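Local coordinates for trypsin-resistant surface T6 protein (Streptococcus pyogenes serotype M6, PDB 4P0D), which probably polymerises into the backbone of the surface pili of this bacterium, as a modular three-domain pilin subunit also known as the T6 antigen, at residues A[169-174]-A[435-440]; A[319-324]-A[368-373]; A[341-344]-A[348-351]; A[422-425]-A[431-434]. The protein carries 1 engineered substitution. All blocks are in the same frame, centred on the assembly; numbering follows the deposited sequence.

All four contacts lie on the same side of the chain's centre. Interaction 1 closes the longest loop, and the other three are nested inside it. Interaction 3 is nested in interaction 2, which closes before interaction 4 opens. Interactions 2 and 3 belong to the prealbumin-like domain, about 8 Å apart between centres, and strands 338-343 and 368-376 are neighbours in one sheet there. Interaction 3 lies about 11 Å from interaction 4, centre to centre, and touches it through Leu348. Interactions 4 and 1 have centres about 10 Å apart, and Gly169 O probably accepts a hydrogen bond from Ser434 N. Interaction 1 thus ties the C-terminal part of the pilin back to the Cna-B-like region.

Interaction 1: residues A[169-174]-A[435-440]; sequences GSVLSY and IDSRPT
Ser170 and Ser437 are the residues whose backbones come closest, with CA atoms 5.7 Å apart. Residues 171-174 form the start of a strand, and Gly169 and Ser170 lead into it. Residues 435-440 belong to the loop between strands 431-434 and 445-451. The contact is small and centres on Ser437. Its hydroxyl accepts the backbone N-H of Val171, with N to OG 2.9 Å and an angle of 159° at the hydrogen. The OG lies beside the backbone N of its own residue (chi1 -79°), and this turns it toward the entry of the strand. Ser437 CB meets Gly169 O at 3.5 Å. The CG2 branch of Val171 packs alongside, 3.8 Å from Ser437 CB. Ser170 points away, and its OG bonds to Ser167 OG. Ser434 OG adds weak hydrogen bonds to Gly169 O and Ser437 N. Around the contact, Val171 packs on Lys262 and Val264 of strand 258-265, and Leu172 on Val154 of strand 139-155. From the loop, Arg438 and Pro439 lie on Trp426 of strand 425-428. The contact therefore links strand 171-179, with its neighbours 139-155 and 258-265, to the sheet that holds strand 425-428.

Interaction 2: residues A[319-324]-A[368-373]; sequences YQIAFR and GKYKIK
Ile321 is the first residue of 319-324 to meet the second strand. Its CD1 sits 3.5 Å from Tyr370 CG and equally close to Tyr370 CB. The methyl comes at the ring obliquely, near the root of the side chain. The tyrosine hydroxyl bonds to Ser366 O, so the polar end of the ring is satisfied away from the isoleucine. The other branch of Ile321, CG2, reaches Ile372 CD1 at 4.1 Å. The two isoleucine side chains lie antiparallel, side by side. Ala322 points away from the second strand and touches Leu472 and Ile361. Phe323 points back across. Its CG stands between the backbone N and the carbonyl carbon (chi1 61°), and this brings the ring over Ile372. Ile372 CG2 sits over one face of that ring, 4.2 Å from the centroid and 23° off the normal. This is a CH-pi contact, displaced toward the rim. Ile372 CD1 also approaches Phe323 CD2 at 3.9 Å. Phe339 meets the Phe323 ring edge-to-face, and Ile390 packs on both Ile321 and Tyr370. The strands are not paired by backbone bonds. Their axes pass 9.8 Å apart at an angle of 37°, as expected for strands in two different sheets packed face to face. One sheet contains 320-327 with 359-361 and 470-479, and the other contains 338-343, 348-353, 368-376 and 388-392. These side chains form part of the core of a beta sandwich, consistent with the prealbumin-like fold assigned here.

Interaction 3: residues A[341-344]-A[348-351]; sequences VYDT and LIDI
Val341 and Asp350 form the hydrogen-bonded pair, and Tyr342 and Leu348 the non-hydrogen-bonded pair, of an antiparallel hairpin whose short strands run at 163° to each other. Between the two pairs the register shifts by one. Ile349 and Asp350 both face Val341, which makes a classic beta bulge. Val341 O accepts two backbone N-H groups, Ile349 N at 2.7 Å and Asp350 N at 3.3 Å, both in the carbonyl plane. Val341 N donates to Asp350 O at 2.9 Å. On the face of Tyr342 and Leu348, the leucine CD1 lies over the tyrosine ring. It is 4.0 Å from the centroid and 26° off the normal, a CH-pi contact offset toward the rim. The leucine CG is anti to its backbone N (chi1 -179°), which carries CD1 across to the ring. Leu348 N also bonds to Glu422 OE1. The Ile349 side chain, modelled in two positions, makes a doubtful contact with Asp343. Asp343 OD1 bonds to Ser345 OG and Lys347 N, within the hairpin turn. Asp350 lies on the face of Val341. Its OD2 forms a salt bridge with Lys406 NZ and accepts Thr363 N. Val341 O, gripped by two N-H groups, closes the bulge. Asp343 ties into the turn, and the buried charge of Asp350 is probably offset by Lys406.

Interaction 4: residues A[422-425]-A[431-434]; sequences EQVG and IFYS
Phe432 extends its ring toward Val424 and Gly425 because its CG stands anti to the backbone N (chi1 178°). CE1 and CZ then reach the chain where it enters strand 425-428. Phe432 CE1 lies 3.7 Å from Gly425 CA, which approaches obliquely. Val424 O meets the ring at its edge, near the ring plane, 3.8 Å from Phe432 CZ. The valine side chain adds a looser touch, with CG2 4.2 Å from Phe432 CE1. Gly425 has no side chain, and its CA comes within 3.3 Å of Tyr433 O in a bent CA-H...O contact. Strands 425-428 and 431-434 form a hairpin at one side of an antiparallel sheet, in the order 409-411, 445-451, 425-428, 431-434. Val424 and Gly425 both face Ala447 of strand 445-451, which makes a classic beta bulge just where 425-428 begins. Gln423 spans the bulge. Its side chain is fully extended, and NE2 gives a nearly straight bond to Gly425 O, at 2.8 Å with 172° at the hydrogen. The donor comes from above the carbonyl plane, 42° out of it. Outside the two segments, Phe432 stacks with the ring of Tyr410 and touches Ala447 and Leu168. Tyr433 packs on Val264 and Pro439.

Interaction 1: residues A[169-174]-A[435-440]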
loop_
_atom_site.group_PDB
_atom_site.type_symbol
_atom_site.label_atom_id
_atom_site.label_comp_id
_atom_site.label_asym_id
_atom_site.label_seq_id
_atom_site.Cartn_x
_atom_site.Cartn_y
_atom_site.Cartn_z
ATOM N N GLY A 169 11.704 16.653 -7.812
ATOM C CA GLY A 169 13.072 16.252 -7.477
ATOM C C GLY A 169 13.275 15.822 -6.038
ATOM O O GLY A 169 14.380 15.475 -5.677
ATOM N N SER A 170 12.224 15.803 -5.217
ATOM C CA SER A 170 12.349 15.349 -3.825
ATOM C C SER A 170 12.336 13.820 -3.700
ATOM O O SER A 170 11.540 13.145 -4.345
ATOM C CB SER A 170 11.214 15.930 -2.983
ATOM O OG SER A 170 11.261 17.347 -2.951
ATOM N N VAL A 171 13.204 13.276 -2.860
ATOM C CA VAL A 171 13.202 11.838 -2.588
ATOM C C VAL A 171 12.326 11.571 -1.361
ATOM O O VAL A 171 12.518 12.147 -0.279
ATOM C CB VAL A 171 14.623 11.280 -2.383
ATOM C CG1 VAL A 171 14.608 9.896 -1.766
ATOM C CG2 VAL A 171 15.373 11.249 -3.709
ATOM N N LEU A 172 11.353 10.692 -1.548
ATOM C CA LEU A 172 10.419 10.328 -0.481
ATOM C C LEU A 172 10.715 8.920 0.012
ATOM O O LEU A 172 10.999 8.020 -0.805
ATOM C CB LEU A 172 8.985 10.417 -1.006
ATOM C CG LEU A 172 8.555 11.791 -1.530
ATOM C CD1 LEU A 172 7.089 11.795 -1.881
ATOM C CD2 LEU A 172 8.809 12.872 -0.507
ATOM N N SER A 173 10.640 8.730 1.321
ATOM C CA SER A 173 11.054 7.483 1.963
ATOM C C SER A 173 9.824 6.818 2.555
ATOM O O SER A 173 9.208 7.340 3.466
ATOM C CB SER A 173 12.093 7.741 3.052
ATOM O OG SER A 173 13.274 8.278 2.466
ATOM N N TYR A 174 9.491 5.658 2.014
ATOM C CA TYR A 174 8.320 4.915 2.421
ATOM C C TYR A 174 8.736 3.720 3.282
ATOM O O TYR A 174 9.808 3.145 3.113
ATOM C CB TYR A 174 7.589 4.407 1.194
ATOM C CG TYR A 174 6.985 5.471 0.320
ATOM C CD1 TYR A 174 7.729 6.091 -0.682
ATOM C CD2 TYR A 174 5.662 5.849 0.477
ATOM C CE1 TYR A 174 7.159 7.052 -1.492
ATOM C CE2 TYR A 174 5.087 6.818 -0.328
ATOM C CZ TYR A 174 5.834 7.413 -1.307
ATOM O OH TYR A 174 5.243 8.356 -2.097
ATOM N N ILE A 435 18.355 19.835 -4.997
ATOM C CA ILE A 435 19.564 20.085 -4.223
ATOM C C ILE A 435 19.517 19.327 -2.899
ATOM O O ILE A 435 20.506 18.694 -2.488
ATOM C CB ILE A 435 19.739 21.597 -3.950
ATOM C CG1 ILE A 435 19.959 22.379 -5.258
ATOM C CG2 ILE A 435 20.847 21.856 -2.950
ATOM C CD1 ILE A 435 21.271 22.109 -5.968
ATOM N N ASP A 436 18.374 19.385 -2.225
ATOM C CA ASP A 436 18.239 18.737 -0.918
ATOM C C ASP A 436 18.132 17.210 -0.976
ATOM O O ASP A 436 18.243 16.548 0.044
ATOM C CB ASP A 436 17.065 19.332 -0.132
ATOM C CG ASP A 436 17.342 20.754 0.344
ATOM O OD1 ASP A 436 18.518 21.098 0.617
ATOM O OD2 ASP A 436 16.369 21.529 0.436
ATOM N N SER A 437 17.911 16.662 -2.166
ATOM C CA SER A 437 17.901 15.220 -2.362
ATOM C C SER A 437 19.103 14.758 -3.202
ATOM O O SER A 437 19.011 13.784 -3.947
ATOM C CB SER A 437 16.587 14.792 -3.007
ATOM O OG SER A 437 15.555 14.748 -2.039
ATOM N N ARG A 438 20.232 15.453 -3.071
ATOM C CA ARG A 438 21.456 15.078 -3.793
ATOM C C ARG A 438 21.807 13.607 -3.546
ATOM O O ARG A 438 22.042 13.225 -2.389
ATOM C CB ARG A 438 22.613 15.977 -3.349
ATOM C CG ARG A 438 23.912 15.697 -4.084
ATOM C CD ARG A 438 25.030 16.531 -3.514
ATOM N NE ARG A 438 26.259 16.452 -4.304
ATOM C CZ ARG A 438 27.290 17.282 -4.141
ATOM N NH1 ARG A 438 27.246 18.249 -3.230
ATOM N NH2 ARG A 438 28.368 17.157 -4.903
ATOM N N PRO A 439 21.792 12.772 -4.613
ATOM C CA PRO A 439 22.029 11.353 -4.438
ATOM C C PRO A 439 23.512 11.023 -4.471
ATOM O O PRO A 439 24.341 11.872 -4.823
ATOM C CB PRO A 439 21.322 10.735 -5.654
ATOM C CG PRO A 439 21.522 11.757 -6.729
ATOM C CD PRO A 439 21.481 13.092 -6.029
ATOM N N THR A 440 23.835 9.797 -4.094
ATOM C CA THR A 440 25.212 9.324 -4.100
ATOM C C THR A 440 25.577 8.739 -5.472
ATOM O O THR A 440 24.699 8.445 -6.280
ATOM C CB THR A 440 25.394 8.243 -3.026
ATOM O OG1 THR A 440 24.543 7.130 -3.322
ATOM C CG2 THR A 440 25.010 8.789 -1.667
#

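Interaction 2: residues A[319-324]-A[368-373]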
loop_
_atom_site.group_PDB
_atom_site.type_symbol
_atom_site.label_atom_id
_atom_site.label_comp_id
_atom_site.label_asym_id
_atom_site.label_seq_id
_atom_site.Cartn_x
_atom_site.Cartn_y
_atom_site.Cartn_z
ATOM N N TYR A 319 1.875 21.644 -5.288
ATOM C CA TYR A 319 1.207 22.827 -5.816
ATOM C C TYR A 319 2.102 23.479 -6.859
ATOM O O TYR A 319 3.278 23.128 -7.008
ATOM C CB TYR A 319 0.961 23.842 -4.692
ATOM C CG TYR A 319 0.344 23.222 -3.447
ATOM C CD1 TYR A 319 -0.950 22.709 -3.475
ATOM C CD2 TYR A 319 1.074 23.116 -2.266
ATOM C CE1 TYR A 319 -1.516 22.122 -2.355
ATOM C CE2 TYR A 319 0.513 22.535 -1.130
ATOM C CZ TYR A 319 -0.780 22.034 -1.179
ATOM O OH TYR A 319 -1.335 21.442 -0.052
ATOM N N GLN A 320 1.546 24.462 -7.556
ATOM C CA GLN A 320 2.331 25.235 -8.495
ATOM C C GLN A 320 2.046 26.708 -8.317
ATOM O O GLN A 320 0.941 27.095 -7.927
ATOM C CB GLN A 320 2.093 24.768 -9.924
ATOM C CG GLN A 320 0.652 24.816 -10.385
ATOM C CD GLN A 320 0.434 24.085 -11.696
ATOM O OE1 GLN A 320 1.245 23.253 -12.112
ATOM N NE2 GLN A 320 -0.676 24.379 -12.345
ATOM N N ILE A 321 3.072 27.511 -8.557
ATOM C CA ILE A 321 2.990 28.949 -8.405
ATOM C C ILE A 321 2.770 29.597 -9.768
ATOM O O ILE A 321 3.445 29.266 -10.731
ATOM C CB ILE A 321 4.264 29.513 -7.757
ATOM C CG1 ILE A 321 4.490 28.848 -6.395
ATOM C CG2 ILE A 321 4.161 31.031 -7.586
ATOM C CD1 ILE A 321 5.794 29.212 -5.747
ATOM N N ALA A 322 1.848 30.553 -9.803
ATOM C CA ALA A 322 1.501 31.281 -11.013
ATOM C C ALA A 322 1.413 32.770 -10.694
ATOM O O ALA A 322 1.141 33.160 -9.558
ATOM C CB ALA A 322 0.173 30.775 -11.569
ATOM N N PHE A 323 1.669 33.596 -11.693
ATOM C CA PHE A 323 1.546 35.040 -11.538
ATOM C C PHE A 323 1.315 35.673 -12.908
ATOM O O PHE A 323 1.476 35.028 -13.941
ATOM C CB PHE A 323 2.805 35.620 -10.893
ATOM C CG PHE A 323 4.068 35.394 -11.697
ATOM C CD1 PHE A 323 4.420 36.264 -12.715
ATOM C CD2 PHE A 323 4.904 34.312 -11.425
ATOM C CE1 PHE A 323 5.568 36.072 -13.448
ATOM C CE2 PHE A 323 6.069 34.118 -12.147
ATOM C CZ PHE A 323 6.400 34.995 -13.167
ATOM N N ARG A 324 0.931 36.942 -12.909
ATOM C CA ARG A 324 0.746 37.651 -14.156
ATOM C C ARG A 324 1.624 38.894 -14.190
ATOM O O ARG A 324 1.731 39.621 -13.196
ATOM C CB ARG A 324 -0.719 38.011 -14.365
ATOM C CG ARG A 324 -1.025 38.427 -15.792
ATOM C CD ARG A 324 -2.468 38.874 -15.935
ATOM N NE ARG A 324 -2.942 38.659 -17.294
ATOM C CZ ARG A 324 -4.139 39.030 -17.744
ATOM N NH1 ARG A 324 -5.011 39.646 -16.938
ATOM N NH2 ARG A 324 -4.470 38.784 -19.007
ATOM N N GLY A 368 4.802 26.091 1.476
ATOM C CA GLY A 368 5.891 26.939 1.940
ATOM C C GLY A 368 5.864 28.335 1.367
ATOM O O GLY A 368 4.926 28.716 0.663
ATOM N N LYS A 369 6.898 29.107 1.682
ATOM C CA LYS A 369 7.038 30.489 1.202
ATOM C C LYS A 369 8.041 30.515 0.054
ATOM O O LYS A 369 9.112 29.876 0.144
ATOM C CB LYS A 369 7.551 31.412 2.319
ATOM C CG LYS A 369 6.736 31.390 3.615
ATOM N N TYR A 370 7.715 31.265 -1.001
ATOM C CA TYR A 370 8.571 31.368 -2.180
ATOM C C TYR A 370 8.753 32.811 -2.611
ATOM O O TYR A 370 8.061 33.707 -2.129
ATOM C CB TYR A 370 8.009 30.527 -3.333
ATOM C CG TYR A 370 7.922 29.082 -2.945
ATOM C CD1 TYR A 370 6.820 28.601 -2.235
ATOM C CD2 TYR A 370 8.966 28.202 -3.222
ATOM C CE1 TYR A 370 6.747 27.282 -1.837
ATOM C CE2 TYR A 370 8.897 26.876 -2.839
ATOM C CZ TYR A 370 7.794 26.424 -2.142
ATOM O OH TYR A 370 7.729 25.112 -1.749
ATOM N N LYS A 371 9.719 33.022 -3.496
ATOM C CA LYS A 371 10.072 34.342 -3.968
ATOM C C LYS A 371 10.135 34.353 -5.485
ATOM O O LYS A 371 10.653 33.421 -6.113
ATOM C CB LYS A 371 11.409 34.773 -3.361
ATOM C CG LYS A 371 11.309 34.998 -1.855
ATOM C CD LYS A 371 12.597 35.529 -1.250
ATOM C CE LYS A 371 13.587 34.418 -0.986
ATOM N NZ LYS A 371 14.608 34.827 0.018
ATOM N N ILE A 372 9.593 35.418 -6.063
ATOM C CA ILE A 372 9.532 35.584 -7.489
ATOM C C ILE A 372 10.309 36.836 -7.759
ATOM O O ILE A 372 10.033 37.872 -7.145
ATOM C CB ILE A 372 8.089 35.776 -7.982
ATOM C CG1 ILE A 372 7.261 34.535 -7.622
ATOM C CG2 ILE A 372 8.090 36.053 -9.487
ATOM C CD1 ILE A 372 5.765 34.756 -7.637
ATOM N N LYS A 373 11.288 36.728 -8.641
ATOM C CA LYS A 373 12.175 37.846 -8.946
ATOM C C LYS A 373 12.509 37.837 -10.425
ATOM O O LYS A 373 12.822 36.789 -10.988
ATOM C CB LYS A 373 13.445 37.756 -8.098
#

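Interaction 3: residues A[341-344]-A[348-351]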
loop_
_atom_site.group_PDB
_atom_site.type_symbol
_atom_site.label_atom_id
_atom_site.label_comp_id
_atom_site.label_asym_id
_atom_site.label_seq_id
_atom_site.Cartn_x
_atom_site.Cartn_y
_atom_site.Cartn_z
ATOM N N VAL A 341 12.058 31.656 -9.686
ATOM C CA VAL A 341 11.252 31.318 -8.529
ATOM C C VAL A 341 12.189 30.652 -7.543
ATOM O O VAL A 341 12.803 29.648 -7.882
ATOM C CB VAL A 341 10.149 30.325 -8.913
ATOM C CG1 VAL A 341 9.456 29.785 -7.663
ATOM C CG2 VAL A 341 9.187 30.979 -9.891
ATOM N N TYR A 342 12.302 31.217 -6.343
ATOM C CA TYR A 342 13.252 30.751 -5.339
ATOM C C TYR A 342 12.497 30.248 -4.135
ATOM O O TYR A 342 11.375 30.684 -3.880
ATOM C CB TYR A 342 14.193 31.887 -4.927
ATOM C CG TYR A 342 14.870 32.513 -6.113
ATOM C CD1 TYR A 342 14.167 33.367 -6.942
ATOM C CD2 TYR A 342 16.204 32.232 -6.425
ATOM C CE1 TYR A 342 14.750 33.927 -8.046
ATOM C CE2 TYR A 342 16.801 32.796 -7.537
ATOM C CZ TYR A 342 16.051 33.642 -8.348
ATOM O OH TYR A 342 16.567 34.239 -9.475
ATOM N N ASP A 343 13.112 29.322 -3.405
ATOM C CA ASP A 343 12.575 28.879 -2.136
ATOM C C ASP A 343 12.931 29.904 -1.078
ATOM O O ASP A 343 13.607 30.899 -1.366
ATOM C CB ASP A 343 13.048 27.455 -1.781
ATOM C CG ASP A 343 14.523 27.375 -1.328
ATOM O OD1 ASP A 343 15.160 28.390 -0.980
ATOM O OD2 ASP A 343 15.046 26.248 -1.342
ATOM N N THR A 344 12.482 29.658 0.144
ATOM C CA THR A 344 12.673 30.596 1.249
ATOM C C THR A 344 14.150 30.922 1.553
ATOM O O THR A 344 14.464 32.014 2.020
ATOM C CB THR A 344 11.972 30.070 2.521
ATOM O OG1 THR A 344 11.849 31.134 3.467
ATOM C CG2 THR A 344 12.732 28.899 3.139
ATOM N N LEU A 348 17.387 28.809 -6.188
ATOM C CA LEU A 348 16.579 28.800 -7.404
ATOM C C LEU A 348 15.870 27.467 -7.579
ATOM O O LEU A 348 16.513 26.413 -7.591
ATOM C CB LEU A 348 17.449 29.055 -8.619
ATOM C CG LEU A 348 16.739 29.097 -9.971
ATOM C CD1 LEU A 348 15.922 30.365 -10.113
ATOM C CD2 LEU A 348 17.749 28.973 -11.098
ATOM N N ILE A 349 14.547 27.539 -7.721
ATOM C CA ILE A 349 13.689 26.375 -7.903
ATOM C C ILE A 349 13.340 26.143 -9.380
ATOM O O ILE A 349 13.316 25.004 -9.851
ATOM C CB ILE A 349 12.392 26.558 -7.079
ATOM C CG1 ILE A 349 12.760 26.749 -5.608
ATOM C CG2 ILE A 349 11.464 25.362 -7.235
ATOM C CD1 ILE A 349 13.835 25.781 -5.147
ATOM N N ASP A 350 13.065 27.226 -10.099
ATOM C CA ASP A 350 12.578 27.152 -11.472
ATOM C C ASP A 350 12.779 28.503 -12.160
ATOM O O ASP A 350 12.991 29.531 -11.486
ATOM C CB ASP A 350 11.080 26.782 -11.440
ATOM C CG ASP A 350 10.520 26.375 -12.804
ATOM O OD1 ASP A 350 11.285 25.954 -13.690
ATOM O OD2 ASP A 350 9.295 26.457 -12.970
ATOM N N ILE A 351 12.721 28.479 -13.491
ATOM C CA ILE A 351 12.761 29.680 -14.336
ATOM C C ILE A 351 11.579 29.622 -15.291
ATOM O O ILE A 351 11.293 28.591 -15.906
ATOM C CB ILE A 351 14.104 29.803 -15.096
ATOM C CG1 ILE A 351 15.217 30.145 -14.094
ATOM C CG2 ILE A 351 14.073 30.898 -16.164
ATOM C CD1 ILE A 351 16.604 29.937 -14.641
#

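Interaction 4: residues A[422-425]-A[431-434]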
loop_
_atom_site.group_PDB
_atom_site.type_symbol
_atom_site.label_atom_id
_atom_site.label_comp_id
_atom_site.label_asym_id
_atom_site.label_seq_id
_atom_site.Cartn_x
_atom_site.Cartn_y
_atom_site.Cartn_z
ATOM N N GLU A 422 21.978 29.763 -11.874
ATOM C CA GLU A 422 22.605 28.820 -10.968
ATOM C C GLU A 422 22.057 27.401 -11.134
ATOM O O GLU A 422 21.034 27.146 -11.788
ATOM C CB GLU A 422 22.455 29.286 -9.512
ATOM C CG GLU A 422 21.104 29.010 -8.887
ATOM C CD GLU A 422 20.782 29.959 -7.749
ATOM O OE1 GLU A 422 20.512 29.484 -6.613
ATOM O OE2 GLU A 422 20.787 31.181 -8.007
ATOM N N GLN A 423 22.773 26.486 -10.517
ATOM C CA GLN A 423 22.381 25.102 -10.447
ATOM C C GLN A 423 21.040 24.961 -9.731
ATOM O O GLN A 423 20.812 25.585 -8.684
ATOM C CB GLN A 423 23.450 24.336 -9.684
ATOM C CG GLN A 423 23.264 22.837 -9.731
ATOM C CD GLN A 423 24.257 22.115 -8.854
ATOM O OE1 GLN A 423 25.255 22.690 -8.429
ATOM N NE2 GLN A 423 23.984 20.848 -8.572
ATOM N N VAL A 424 20.155 24.145 -10.294
ATOM C CA VAL A 424 18.839 23.907 -9.691
ATOM C C VAL A 424 18.704 22.517 -9.055
ATOM O O VAL A 424 17.836 22.313 -8.217
ATOM C CB VAL A 424 17.693 24.155 -10.690
ATOM C CG1 VAL A 424 17.665 25.624 -11.083
ATOM C CG2 VAL A 424 17.800 23.266 -11.922
ATOM N N GLY A 425 19.555 21.570 -9.450
ATOM C CA GLY A 425 19.578 20.277 -8.811
ATOM C C GLY A 425 20.638 19.359 -9.375
ATOM O O GLY A 425 21.728 19.813 -9.771
ATOM N N ILE A 431 17.429 10.862 -14.141
ATOM C CA ILE A 431 16.433 11.316 -13.165
ATOM C C ILE A 431 16.871 12.625 -12.504
ATOM O O ILE A 431 18.034 12.766 -12.103
ATOM C CB ILE A 431 16.194 10.234 -12.083
ATOM C CG1 ILE A 431 15.730 8.926 -12.740
ATOM C CG2 ILE A 431 15.177 10.700 -11.046
ATOM C CD1 ILE A 431 15.385 7.828 -11.758
ATOM N N PHE A 432 15.930 13.571 -12.384
ATOM C CA PHE A 432 16.179 14.838 -11.695
ATOM C C PHE A 432 15.999 14.731 -10.175
ATOM O O PHE A 432 14.970 14.239 -9.678
ATOM C CB PHE A 432 15.272 15.958 -12.213
ATOM C CG PHE A 432 15.469 17.267 -11.491
ATOM C CD1 PHE A 432 16.584 18.049 -11.746
ATOM C CD2 PHE A 432 14.561 17.704 -10.545
ATOM C CE1 PHE A 432 16.782 19.244 -11.078
ATOM C CE2 PHE A 432 14.752 18.905 -9.868
ATOM C CZ PHE A 432 15.863 19.671 -10.127
ATOM N N TYR A 433 16.997 15.238 -9.449
ATOM C CA TYR A 433 16.955 15.341 -8.000
ATOM C C TYR A 433 17.162 16.776 -7.616
ATOM O O TYR A 433 18.032 17.448 -8.167
ATOM C CB TYR A 433 18.096 14.546 -7.363
ATOM C CG TYR A 433 17.983 13.073 -7.589
ATOM C CD1 TYR A 433 18.379 12.509 -8.795
ATOM C CD2 TYR A 433 17.460 12.247 -6.612
ATOM C CE1 TYR A 433 18.256 11.156 -9.024
ATOM C CE2 TYR A 433 17.354 10.886 -6.816
ATOM C CZ TYR A 433 17.743 10.353 -8.030
ATOM O OH TYR A 433 17.618 9.002 -8.233
ATOM N N SER A 434 16.444 17.208 -6.596
ATOM C CA SER A 434 16.610 18.539 -6.053
ATOM C C SER A 434 17.939 18.615 -5.301
ATOM O O SER A 434 18.558 17.597 -4.989
ATOM C CB SER A 434 15.467 18.857 -5.108
ATOM O OG SER A 434 15.540 18.042 -3.951
#